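Local coordinates for protein collagen adhesin (Staphylococcus aureus, PDB 2F68) that probably attaches the bacterium to host tissue by closing two immunoglobulin-like domains around the collagen triple helix, as in the proposed collagen hug, at residues 10-15 with 48-53; 55-60 with 126-131; 63-68 with 159-164; 268-273 with 295-300. All coordinates share one frame; numbering follows the deposited sequence.

Contact 1 (10-15 with 48-53); sequences RDISST and NGDMIK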
loop_
_atom_site.group_PDB
_atom_site.type_symbol
_atom_site.label_atom_id
_atom_site.label_comp_id
_atom_site.label_asym_id
_atom_site.label_seq_id
_atom_site.Cartn_x
_atom_site.Cartn_y
_atom_site.Cartn_z
ATOM N N ARG A 10 30.461 -0.139 5.632
ATOM C CA ARG A 10 30.944 1.226 5.448
ATOM C C ARG A 10 29.871 2.105 4.807
ATOM O O ARG A 10 29.432 1.845 3.684
ATOM C CB ARG A 10 32.227 1.226 4.607
ATOM C CG ARG A 10 32.953 2.568 4.541
ATOM C CD ARG A 10 34.381 2.409 4.028
ATOM N NE ARG A 10 34.438 2.060 2.608
ATOM C CZ ARG A 10 34.681 2.923 1.624
ATOM N NH1 ARG A 10 34.893 4.207 1.888
ATOM N NH2 ARG A 10 34.713 2.501 0.368
ATOM N N ASP A 11 29.451 3.138 5.534
ATOM C CA ASP A 11 28.463 4.089 5.034
ATOM C C ASP A 11 29.130 5.051 4.053
ATOM O O ASP A 11 29.934 5.902 4.448
ATOM C CB ASP A 11 27.809 4.853 6.194
ATOM C CG ASP A 11 26.446 5.432 5.830
ATOM O OD1 ASP A 11 26.207 5.749 4.644
ATOM O OD2 ASP A 11 25.608 5.577 6.744
ATOM N N ILE A 12 28.794 4.900 2.776
ATOM C CA ILE A 12 29.411 5.682 1.702
ATOM C C ILE A 12 28.448 6.699 1.077
ATOM O O ILE A 12 28.691 7.204 -0.022
ATOM C CB ILE A 12 30.012 4.767 0.596
ATOM C CG1 ILE A 12 28.951 3.803 0.044
ATOM C CG2 ILE A 12 31.228 4.011 1.129
ATOM C CD1 ILE A 12 29.199 3.347 -1.385
ATOM N N SER A 13 27.363 6.998 1.791
ATOM C CA SER A 13 26.325 7.909 1.305
ATOM C C SER A 13 26.808 9.354 1.169
ATOM O O SER A 13 26.446 10.046 0.218
ATOM C CB SER A 13 25.090 7.848 2.209
ATOM O OG SER A 13 25.411 8.212 3.542
ATOM N N SER A 14 27.626 9.799 2.121
ATOM C CA SER A 14 28.148 11.168 2.123
ATOM C C SER A 14 29.165 11.414 1.009
ATOM O O SER A 14 29.348 12.551 0.568
ATOM C CB SER A 14 28.769 11.499 3.482
ATOM O OG SER A 14 27.803 11.431 4.516
ATOM N N THR A 15 29.817 10.345 0.556
ATOM C CA THR A 15 30.876 10.445 -0.449
ATOM C C THR A 15 30.406 10.135 -1.872
ATOM O O THR A 15 30.818 10.804 -2.820
ATOM C CB THR A 15 32.080 9.533 -0.107
ATOM O OG1 THR A 15 31.621 8.197 0.135
ATOM C CG2 THR A 15 32.816 10.047 1.125
ATOM N N ASN A 48 33.427 -3.880 -1.182
ATOM C CA ASN A 48 32.554 -4.910 -0.628
ATOM C C ASN A 48 32.079 -4.544 0.776
ATOM O O ASN A 48 32.889 -4.247 1.658
ATOM C CB ASN A 48 33.272 -6.268 -0.621
ATOM C CG ASN A 48 32.479 -7.358 0.093
ATOM O OD1 ASN A 48 31.258 -7.452 -0.038
ATOM N ND2 ASN A 48 33.182 -8.196 0.846
ATOM N N GLY A 49 30.763 -4.564 0.970
ATOM C CA GLY A 49 30.162 -4.244 2.262
ATOM C C GLY A 49 29.733 -2.797 2.408
ATOM O O GLY A 49 29.171 -2.415 3.436
ATOM N N ASP A 50 30.001 -1.993 1.381
ATOM C CA ASP A 50 29.623 -0.581 1.370
ATOM C C ASP A 50 28.112 -0.416 1.249
ATOM O O ASP A 50 27.463 -1.131 0.481
ATOM C CB ASP A 50 30.327 0.155 0.226
ATOM C CG ASP A 50 31.835 0.250 0.420
ATOM O OD1 ASP A 50 32.382 -0.443 1.305
ATOM O OD2 ASP A 50 32.475 1.021 -0.323
ATOM N N MET A 51 27.557 0.523 2.012
ATOM C CA MET A 51 26.115 0.769 1.998
ATOM C C MET A 51 25.730 2.241 1.845
ATOM O O MET A 51 26.367 3.128 2.416
ATOM C CB MET A 51 25.424 0.153 3.225
ATOM C CG MET A 51 26.032 0.521 4.577
ATOM S SD MET A 51 24.877 0.337 5.956
ATOM C CE MET A 51 24.415 -1.392 5.837
ATOM N N ILE A 52 24.679 2.473 1.061
ATOM C CA ILE A 52 24.110 3.804 0.863
ATOM C C ILE A 52 22.724 3.854 1.507
ATOM O O ILE A 52 21.851 3.046 1.182
ATOM C CB ILE A 52 24.019 4.167 -0.641
ATOM C CG1 ILE A 52 25.419 4.255 -1.261
ATOM C CG2 ILE A 52 23.257 5.477 -0.834
ATOM C CD1 ILE A 52 25.443 4.163 -2.780
ATOM N N LYS A 53 22.532 4.805 2.418
ATOM C CA LYS A 53 21.274 4.931 3.156
ATOM C C LYS A 53 20.424 6.111 2.694
ATOM O O LYS A 53 20.937 7.208 2.456
ATOM C CB LYS A 53 21.539 5.038 4.660
ATOM C CG LYS A 53 21.916 3.724 5.328
ATOM C CD LYS A 53 22.066 3.899 6.831
ATOM C CE LYS A 53 22.323 2.569 7.519
ATOM N NZ LYS A 53 22.480 2.727 8.991
HETATM O O HOH W 1 25.191 3.830 8.939
#
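Arg10 and Asp11 run alongside Asp50 and Met51 in parallel fashion, the touching parts only 32° apart end to end, before the chain turns at Ile12 into a short helix. Met51 is held by both polar atoms of its backbone: Met51 N gives a nearly straight hydrogen bond to Arg10 O (2.8 Å), and Met51 O receives Ile12 N at 3.0 Å. Toward Gly49 the pairing fades, with Arg10 N bound weakly to the Gly49 carbonyl.

The side chains of Arg10 and Asp50 lie next to each other and point the same way. Arg10 has CG anti to its backbone N (chi1 -170°) and bends further out, which brings NH2 to 2.8 Å from Asp50 OD2 in a salt bridge, while NE reaches OD1 only weakly. Because guanidinium and carboxylate planes are 78° apart, this is not a flat two-pronged pairing. Ile12 CG2 backs one guanidinium face, 3.6 Å above its centre. The other branch of Ile12 reaches inward, its CG1 3.8 Å from Ile52 CG1 and its CD1 3.7 Å from Asp50 CB.

Asp11 serves the turn instead. Its OD1 accepts from Ser13 OG at 2.8 Å, met from above the carboxylate plane, and a water links OD2 to Lys53 NZ.

Strand 50-54 is thus flanked by the short strand 10-11 and, through antiparallel backbone bonds, by strand 89-94. Ile12 and Ile52 both pack on Phe94, and Ile52 also meets Met37 and Phe39 of strand 31-40.

Contact 2 (55-60 with 126-131); sequences AWPTSG and KVATIT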
loop_
_atom_site.group_PDB
_atom_site.type_symbol
_atom_site.label_atom_id
_atom_site.label_comp_id
_atom_site.label_asym_id
_atom_site.label_seq_id
_atom_site.Cartn_x
_atom_site.Cartn_y
_atom_site.Cartn_z
ATOM N N ALA A 55 17.260 8.203 4.115
ATOM C CA ALA A 55 16.505 8.438 5.347
ATOM C C ALA A 55 15.371 9.448 5.175
ATOM O O ALA A 55 15.451 10.354 4.342
ATOM C CB ALA A 55 17.445 8.878 6.465
ATOM N N TRP A 56 14.322 9.277 5.978
ATOM C CA TRP A 56 13.147 10.150 5.965
ATOM C C TRP A 56 12.453 10.152 7.334
ATOM O O TRP A 56 12.646 9.220 8.118
ATOM C CB TRP A 56 12.166 9.721 4.865
ATOM C CG TRP A 56 11.853 8.251 4.848
ATOM C CD1 TRP A 56 11.127 7.553 5.771
ATOM C CD2 TRP A 56 12.245 7.302 3.848
ATOM N NE1 TRP A 56 11.049 6.229 5.413
ATOM C CE2 TRP A 56 11.726 6.048 4.237
ATOM C CE3 TRP A 56 12.988 7.391 2.663
ATOM C CZ2 TRP A 56 11.925 4.887 3.481
ATOM C CZ3 TRP A 56 13.187 6.236 1.913
ATOM C CH2 TRP A 56 12.656 5.000 2.326
ATOM N N PRO A 57 11.652 11.201 7.631
ATOM C CA PRO A 57 10.916 11.249 8.900
ATOM C C PRO A 57 9.921 10.097 9.055
ATOM O O PRO A 57 9.141 9.818 8.139
ATOM C CB PRO A 57 10.178 12.593 8.833
ATOM C CG PRO A 57 10.135 12.943 7.387
ATOM C CD PRO A 57 11.403 12.405 6.816
ATOM N N THR A 58 9.968 9.438 10.210
ATOM C CA THR A 58 9.098 8.297 10.503
ATOM C C THR A 58 8.031 8.646 11.542
ATOM O O THR A 58 7.057 7.910 11.714
ATOM C CB THR A 58 9.908 7.073 10.992
ATOM O OG1 THR A 58 10.731 7.450 12.103
ATOM C CG2 THR A 58 10.787 6.524 9.875
ATOM N N SER A 59 8.226 9.770 12.230
ATOM C CA SER A 59 7.299 10.235 13.263
ATOM C C SER A 59 7.333 11.756 13.410
ATOM O O SER A 59 8.297 12.408 13.003
ATOM C CB SER A 59 7.613 9.566 14.607
ATOM O OG SER A 59 8.967 9.768 14.974
ATOM N N GLY A 60 6.271 12.310 13.994
ATOM C CA GLY A 60 6.168 13.749 14.224
ATOM C C GLY A 60 4.948 14.358 13.563
ATOM O O GLY A 60 3.818 13.934 13.815
ATOM N N LYS A 126 4.174 20.521 7.277
ATOM C CA LYS A 126 3.698 19.597 6.241
ATOM C C LYS A 126 4.785 19.175 5.245
ATOM O O LYS A 126 4.526 18.393 4.327
ATOM C CB LYS A 126 2.468 20.163 5.512
ATOM C CG LYS A 126 2.675 21.512 4.824
ATOM C CD LYS A 126 1.600 21.792 3.776
ATOM C CE LYS A 126 0.252 22.129 4.404
ATOM N NZ LYS A 126 -0.789 22.390 3.372
ATOM N N VAL A 127 5.999 19.690 5.439
ATOM C CA VAL A 127 7.136 19.368 4.576
ATOM C C VAL A 127 7.965 18.226 5.168
ATOM O O VAL A 127 8.410 18.296 6.317
ATOM C CB VAL A 127 8.028 20.617 4.314
ATOM C CG1 VAL A 127 9.347 20.231 3.651
ATOM C CG2 VAL A 127 7.286 21.633 3.455
ATOM N N ALA A 128 8.155 17.174 4.373
ATOM C CA ALA A 128 8.978 16.035 4.762
ATOM C C ALA A 128 10.304 16.052 4.008
ATOM O O ALA A 128 10.327 16.098 2.774
ATOM C CB ALA A 128 8.236 14.733 4.513
ATOM N N THR A 129 11.404 16.021 4.758
ATOM C CA THR A 129 12.743 16.095 4.179
ATOM C C THR A 129 13.387 14.713 4.077
ATOM O O THR A 129 13.724 14.094 5.091
ATOM C CB THR A 129 13.659 17.052 4.986
ATOM O OG1 THR A 129 12.991 18.304 5.187
ATOM C CG2 THR A 129 14.975 17.296 4.251
ATOM N N ILE A 130 13.546 14.237 2.845
ATOM C CA ILE A 130 14.221 12.969 2.577
ATOM C C ILE A 130 15.698 13.236 2.284
ATOM O O ILE A 130 16.030 14.055 1.422
ATOM C CB ILE A 130 13.546 12.191 1.413
ATOM C CG1 ILE A 130 12.080 11.891 1.755
ATOM C CG2 ILE A 130 14.306 10.898 1.109
ATOM C CD1 ILE A 130 11.235 11.418 0.583
ATOM N N THR A 131 16.573 12.551 3.017
ATOM C CA THR A 131 18.018 12.773 2.925
ATOM C C THR A 131 18.786 11.511 2.535
ATOM O O THR A 131 18.414 10.400 2.920
ATOM C CB THR A 131 18.599 13.310 4.255
ATOM O OG1 THR A 131 18.249 12.426 5.328
ATOM C CG2 THR A 131 18.073 14.708 4.559
#
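Ala55 and Thr131 form a single antiparallel, hydrogen-bonded pair: Ala55 N to Thr131 O and Thr131 N to Ala55 O each measure 2.8 Å, and the touching parts run 160° apart. The pairing goes no further than this one bridge; Pro57 has no N-H, and its CD, bonded to that nitrogen, sits 3.3 Å from Thr129 O.

The tight part lies on the inner side. Trp56 and Ile130 point the same way side by side, with Trp56 CB 3.8 Å from Ile130 CG1 and Ile130 CG2 approaching the indole at its edge, near the ring plane. Trp56 CG is placed between the backbone N and the carbonyl carbon (chi1 49°), a torsion that swings the indole alongside Ile130, and NE1 bonds weakly to Pro87 O. Further along, Pro57 CG rests on Ala128 CB at 3.9 Å, and Ala128 also touches Val62 and Ile64.

The other side is looser. Ala55 CB, on an exposed residue, merely lies 3.8 Å from Thr131 OG1, and the Thr129 side chain comes no nearer than 5.5 Å to segment 55-60.

A single bridge followed by a proline, with Trp56 and Ile130 facing inward, closes a margin of the β-sandwich of this Ig-like domain: the chain leaving strand 50-54 touches strand 127-132, which is paired on its other edge with strand 135-141.

Contact 3 (63-68 with 159-164); sequences KIEGYS and MLPEDT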
loop_
_atom_site.group_PDB
_atom_site.type_symbol
_atom_site.label_atom_id
_atom_site.label_comp_id
_atom_site.label_asym_id
_atom_site.label_seq_id
_atom_site.Cartn_x
_atom_site.Cartn_y
_atom_site.Cartn_z
ATOM N N LYS A 63 4.934 11.796 8.126
ATOM C CA LYS A 63 5.455 10.433 8.120
ATOM C C LYS A 63 5.620 9.911 6.694
ATOM O O LYS A 63 4.680 9.942 5.897
ATOM C CB LYS A 63 4.537 9.508 8.927
ATOM C CG LYS A 63 5.036 8.075 9.075
ATOM C CD LYS A 63 4.130 7.269 9.996
ATOM C CE LYS A 63 4.552 5.806 10.075
ATOM N NZ LYS A 63 5.848 5.610 10.786
ATOM N N ILE A 64 6.826 9.440 6.385
ATOM C CA ILE A 64 7.119 8.827 5.092
ATOM C C ILE A 64 7.305 7.321 5.273
ATOM O O ILE A 64 8.099 6.880 6.107
ATOM C CB ILE A 64 8.369 9.464 4.413
ATOM C CG1 ILE A 64 8.175 10.975 4.195
ATOM C CG2 ILE A 64 8.717 8.748 3.101
ATOM C CD1 ILE A 64 7.032 11.364 3.249
ATOM N N GLU A 65 6.556 6.543 4.497
ATOM C CA GLU A 65 6.597 5.086 4.586
ATOM C C GLU A 65 7.017 4.463 3.257
ATOM O O GLU A 65 6.294 4.550 2.261
ATOM C CB GLU A 65 5.238 4.533 5.030
ATOM C CG GLU A 65 4.784 4.996 6.408
ATOM C CD GLU A 65 3.429 4.436 6.804
ATOM O OE1 GLU A 65 3.298 3.197 6.909
ATOM O OE2 GLU A 65 2.496 5.237 7.023
ATOM N N GLY A 66 8.193 3.843 3.252
ATOM C CA GLY A 66 8.720 3.184 2.060
ATOM C C GLY A 66 8.093 1.824 1.838
ATOM O O GLY A 66 8.133 0.965 2.720
ATOM N N TYR A 67 7.511 1.631 0.657
ATOM C CA TYR A 67 6.893 0.356 0.297
ATOM C C TYR A 67 7.945 -0.744 0.176
ATOM O O TYR A 67 8.927 -0.597 -0.558
ATOM C CB TYR A 67 6.091 0.488 -1.001
ATOM C CG TYR A 67 4.843 1.337 -0.876
ATOM C CD1 TYR A 67 4.853 2.684 -1.234
ATOM C CD2 TYR A 67 3.649 0.790 -0.403
ATOM C CE1 TYR A 67 3.706 3.468 -1.123
ATOM C CE2 TYR A 67 2.499 1.563 -0.289
ATOM C CZ TYR A 67 2.534 2.900 -0.650
ATOM O OH TYR A 67 1.397 3.667 -0.537
ATOM N N SER A 68 7.729 -1.836 0.907
ATOM C CA SER A 68 8.703 -2.924 1.026
ATOM C C SER A 68 9.027 -3.598 -0.308
ATOM O O SER A 68 8.197 -4.315 -0.870
ATOM C CB SER A 68 8.228 -3.960 2.050
ATOM O OG SER A 68 8.093 -3.383 3.337
ATOM N N MET A 159 -2.525 -0.760 -0.545
ATOM C CA MET A 159 -1.423 -1.675 -0.270
ATOM C C MET A 159 -0.569 -1.130 0.872
ATOM O O MET A 159 -0.149 0.029 0.845
ATOM C CB MET A 159 -0.574 -1.886 -1.527
ATOM C CG MET A 159 0.316 -3.124 -1.486
ATOM S SD MET A 159 1.312 -3.346 -2.975
ATOM C CE MET A 159 0.061 -3.777 -4.184
ATOM N N LEU A 160 -0.326 -1.971 1.874
ATOM C CA LEU A 160 0.476 -1.596 3.039
ATOM C C LEU A 160 1.966 -1.483 2.722
ATOM O O LEU A 160 2.512 -2.326 2.009
ATOM C CB LEU A 160 0.249 -2.582 4.192
ATOM C CG LEU A 160 -0.420 -2.100 5.488
ATOM C CD1 LEU A 160 -1.461 -1.006 5.266
ATOM C CD2 LEU A 160 -1.020 -3.280 6.243
ATOM N N PRO A 161 2.624 -0.427 3.244
ATOM C CA PRO A 161 4.066 -0.221 3.082
ATOM C C PRO A 161 4.915 -1.343 3.684
ATOM O O PRO A 161 6.020 -1.601 3.201
ATOM C CB PRO A 161 4.319 1.092 3.832
ATOM C CG PRO A 161 2.996 1.774 3.861
ATOM C CD PRO A 161 2.007 0.669 4.012
ATOM N N GLU A 162 4.399 -1.996 4.724
ATOM C CA GLU A 162 5.102 -3.108 5.369
ATOM C C GLU A 162 4.908 -4.442 4.644
ATOM O O GLU A 162 5.744 -5.343 4.761
ATOM C CB GLU A 162 4.710 -3.235 6.852
ATOM C CG GLU A 162 3.210 -3.347 7.135
ATOM C CD GLU A 162 2.561 -2.013 7.472
ATOM O OE1 GLU A 162 2.908 -0.988 6.844
ATOM O OE2 GLU A 162 1.688 -1.990 8.366
ATOM N N ASP A 163 3.812 -4.562 3.896
ATOM C CA ASP A 163 3.492 -5.797 3.181
ATOM C C ASP A 163 2.991 -5.520 1.761
ATOM O O ASP A 163 1.838 -5.126 1.561
ATOM C CB ASP A 163 2.465 -6.620 3.972
ATOM C CG ASP A 163 2.315 -8.039 3.447
ATOM O OD1 ASP A 163 3.299 -8.601 2.921
ATOM O OD2 ASP A 163 1.205 -8.598 3.573
ATOM N N THR A 164 3.868 -5.736 0.782
ATOM C CA THR A 164 3.548 -5.491 -0.627
ATOM C C THR A 164 2.893 -6.696 -1.309
ATOM O O THR A 164 2.340 -6.569 -2.402
ATOM C CB THR A 164 4.799 -5.048 -1.435
ATOM O OG1 THR A 164 4.392 -4.522 -2.704
ATOM C CG2 THR A 164 5.764 -6.215 -1.653
HETATM O O HOH W 2 0.921 1.849 7.052
#
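Ser68 sets its OG anti to the carbonyl carbon and beside its own backbone N (chi1 -61°), an arrangement that lets OG and the backbone N-H converge on Pro161 O. Here strand 62-75 of the Ig-like domain meets a loop of the collagen-binding domain, making this an interdomain contact. Pro161 O accepts two hydrogen bonds from the one residue: Ser68 OG at 2.7 Å, in the carbonyl plane on a lone pair, and Ser68 N at 2.9 Å, bent to 142° at the hydrogen. Two donors on one carbonyl fix the loop at Pro161. The loop itself turns tightly there, closed by a weak bond from Asp163 N to Leu160 O, while the Asp163 carboxylate is engaged by Thr165 and His166.

Tyr67 adds the edge of its ring, where CE2 comes 3.3 Å from Met159 O, which lies in the ring plane. Tyr67 CD2 is also 3.7 Å from Pro161 CA, and the Tyr67 side chain touches Gln113 and Ile298. From the strand, Glu65 crosses the Pro161 ring, with CB 3.7 Å and OE1 3.4 Å from Pro161 CG.

Glu65 OE1 and Glu162 OE1 are like charges 4.2 Å apart, a closeness probably eased by a water that donates to Glu65 and, weakly, to Glu162. At the end of the contact, the methyl CG2 of Thr164 rests against the backbone of Ser68, 3.2 Å from Ser68 O.

Contact 4 (268-273 with 295-300); sequences KEFVNN and VHNINA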
loop_
_atom_site.group_PDB
_atom_site.type_symbol
_atom_site.label_atom_id
_atom_site.label_comp_id
_atom_site.label_asym_id
_atom_site.label_seq_id
_atom_site.Cartn_x
_atom_site.Cartn_y
_atom_site.Cartn_z
ATOM N N LYS A 268 0.297 -4.641 -13.102
ATOM C CA LYS A 268 0.322 -3.227 -12.719
ATOM C C LYS A 268 -0.895 -2.804 -11.901
ATOM O O LYS A 268 -0.777 -1.988 -10.985
ATOM C CB LYS A 268 0.450 -2.335 -13.959
ATOM C CG LYS A 268 1.795 -2.424 -14.666
ATOM C CD LYS A 268 1.834 -1.522 -15.889
ATOM C CE LYS A 268 3.172 -1.613 -16.602
ATOM N NZ LYS A 268 3.223 -0.735 -17.803
ATOM N N GLU A 269 -2.059 -3.356 -12.237
ATOM C CA GLU A 269 -3.312 -2.985 -11.581
ATOM C C GLU A 269 -4.049 -4.189 -11.001
ATOM O O GLU A 269 -4.179 -5.225 -11.657
ATOM C CB GLU A 269 -4.228 -2.236 -12.556
ATOM C CG GLU A 269 -3.780 -0.816 -12.882
ATOM C CD GLU A 269 -4.737 -0.082 -13.811
ATOM O OE1 GLU A 269 -5.830 -0.614 -14.106
ATOM O OE2 GLU A 269 -4.394 1.036 -14.248
ATOM N N PHE A 270 -4.526 -4.037 -9.768
ATOM C CA PHE A 270 -5.342 -5.058 -9.115
ATOM C C PHE A 270 -6.761 -4.533 -8.920
ATOM O O PHE A 270 -6.986 -3.577 -8.173
ATOM C CB PHE A 270 -4.718 -5.490 -7.783
ATOM C CG PHE A 270 -3.351 -6.100 -7.927
ATOM C CD1 PHE A 270 -3.204 -7.438 -8.283
ATOM C CD2 PHE A 270 -2.209 -5.334 -7.712
ATOM C CE1 PHE A 270 -1.940 -8.004 -8.421
ATOM C CE2 PHE A 270 -0.941 -5.893 -7.847
ATOM C CZ PHE A 270 -0.807 -7.229 -8.204
ATOM N N VAL A 271 -7.708 -5.165 -9.607
ATOM C CA VAL A 271 -9.087 -4.684 -9.667
ATOM C C VAL A 271 -10.027 -5.550 -8.829
ATOM O O VAL A 271 -9.883 -6.773 -8.775
ATOM C CB VAL A 271 -9.607 -4.624 -11.134
ATOM C CG1 VAL A 271 -10.876 -3.782 -11.229
ATOM C CG2 VAL A 271 -8.541 -4.067 -12.071
ATOM N N ASN A 272 -10.980 -4.894 -8.173
ATOM C CA ASN A 272 -12.060 -5.569 -7.464
ATOM C C ASN A 272 -13.394 -4.933 -7.846
ATOM O O ASN A 272 -13.533 -3.708 -7.829
ATOM C CB ASN A 272 -11.827 -5.511 -5.950
ATOM C CG ASN A 272 -12.858 -6.304 -5.156
ATOM O OD1 ASN A 272 -13.226 -5.917 -4.048
ATOM N ND2 ASN A 272 -13.319 -7.419 -5.713
ATOM N N ASN A 273 -14.361 -5.771 -8.211
ATOM C CA ASN A 273 -15.666 -5.302 -8.674
ATOM C C ASN A 273 -16.805 -5.742 -7.760
ATOM O O ASN A 273 -16.764 -6.834 -7.195
ATOM C CB ASN A 273 -15.930 -5.780 -10.107
ATOM C CG ASN A 273 -14.902 -5.259 -11.103
ATOM O OD1 ASN A 273 -14.375 -4.154 -10.957
ATOM N ND2 ASN A 273 -14.622 -6.054 -12.129
ATOM N N VAL A 295 -6.440 -0.881 -7.377
ATOM C CA VAL A 295 -5.225 -0.584 -6.617
ATOM C C VAL A 295 -3.992 -0.813 -7.491
ATOM O O VAL A 295 -3.792 -1.905 -8.028
ATOM C CB VAL A 295 -5.133 -1.427 -5.317
ATOM C CG1 VAL A 295 -3.849 -1.117 -4.552
ATOM C CG2 VAL A 295 -6.344 -1.178 -4.431
ATOM N N HIS A 296 -3.176 0.230 -7.629
ATOM C CA HIS A 296 -1.961 0.171 -8.437
ATOM C C HIS A 296 -0.817 -0.502 -7.684
ATOM O O HIS A 296 -0.625 -0.268 -6.487
ATOM C CB HIS A 296 -1.543 1.574 -8.885
ATOM C CG HIS A 296 -2.556 2.260 -9.747
ATOM N ND1 HIS A 296 -3.494 3.133 -9.242
ATOM C CD2 HIS A 296 -2.778 2.199 -11.081
ATOM C CE1 HIS A 296 -4.251 3.582 -10.227
ATOM N NE2 HIS A 296 -3.838 3.030 -11.354
ATOM N N ASN A 297 -0.066 -1.338 -8.396
ATOM C CA ASN A 297 1.083 -2.039 -7.829
ATOM C C ASN A 297 2.283 -1.111 -7.660
ATOM O O ASN A 297 2.444 -0.148 -8.412
ATOM C CB ASN A 297 1.457 -3.240 -8.704
ATOM C CG ASN A 297 2.285 -4.281 -7.961
ATOM O OD1 ASN A 297 2.478 -4.199 -6.746
ATOM N ND2 ASN A 297 2.775 -5.274 -8.696
ATOM N N ILE A 298 3.120 -1.412 -6.670
ATOM C CA ILE A 298 4.278 -0.580 -6.345
ATOM C C ILE A 298 5.423 -0.782 -7.338
ATOM O O ILE A 298 5.811 -1.915 -7.635
ATOM C CB ILE A 298 4.771 -0.822 -4.887
ATOM C CG1 ILE A 298 3.649 -0.550 -3.868
ATOM C CG2 ILE A 298 6.025 0.004 -4.577
ATOM C CD1 ILE A 298 2.981 0.829 -3.975
ATOM N N ASN A 299 5.948 0.331 -7.845
ATOM C CA ASN A 299 7.065 0.320 -8.783
ATOM C C ASN A 299 8.398 0.577 -8.084
ATOM O O ASN A 299 8.545 1.560 -7.352
ATOM C CB ASN A 299 6.848 1.357 -9.892
ATOM C CG ASN A 299 5.554 1.136 -10.660
ATOM O OD1 ASN A 299 5.212 0.008 -11.021
ATOM N ND2 ASN A 299 4.833 2.220 -10.920
ATOM N N ALA A 300 9.358 -0.315 -8.313
ATOM C CA ALA A 300 10.700 -0.182 -7.751
ATOM C C ALA A 300 11.751 -0.742 -8.706
ATOM O O ALA A 300 11.704 -1.917 -9.077
ATOM C CB ALA A 300 10.784 -0.867 -6.392
#
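Phe270 turns the edge of its ring to the amide of Asn297: CE2 is 3.6 Å from Asn297 CG, which lies in the ring plane, and the two flat groups stand 72° apart. The setting is an antiparallel strand pair in a sheet of the collagen-binding domain, at the point where strand 289-296 ends and the chain heads for the Ig-like domain. With CG anti to the backbone N (chi1 -160°), Asn297 reaches in toward the Phe270 ring and donates from ND2 to Gln267 O, holding the amide against that edge. Phe270 and Val295 share their face of the sheet, and both pack on Val167.

Glu269 and His296 occupy the other face, extending side by side in the same direction with carboxylate and imidazole planes 87° apart. Glu269 CG is 3.7 Å from His296 CD2. Glu269 OE2 comes to 3.6 Å from His296 NE2 without forming a hydrogen bond, though a protonated imidazole would probably still be drawn to the carboxylate.

Three backbone bonds set this register. Phe270 N to Val295 O (2.8 Å) and Val295 N to Phe270 O (2.9 Å) make the hydrogen-bonded pair, and Asn297 N to Lys268 O (2.8 Å) extends the grip past the strand end. Asn297 also steadies the exit of the chain, since Ile298 N bonds to its OD1 at 2.9 Å from above the carbonyl plane.

In the fold
Contacts 1 and 2 belong to the Ig-like domain, their centres about 21 Å apart on one mixed sheet, and their segments adjoin in sequence. Contacts 2 and 3, centres about 14 Å apart, touch where Pro57 O probably bonds to Ile64 N. Contact 3 crosses into the collagen-binding domain and meets contact 4, their centres also about 14 Å apart, through Met159 and Tyr67 on Ile298. Along the chain, contacts 2 and 3 alternate their segments and contact 4 closes last. From its last residue, strand 300-307 returns to pair with strand 104-116 of the first domain, consistent with a latch that keeps the two domains clasped around collagen.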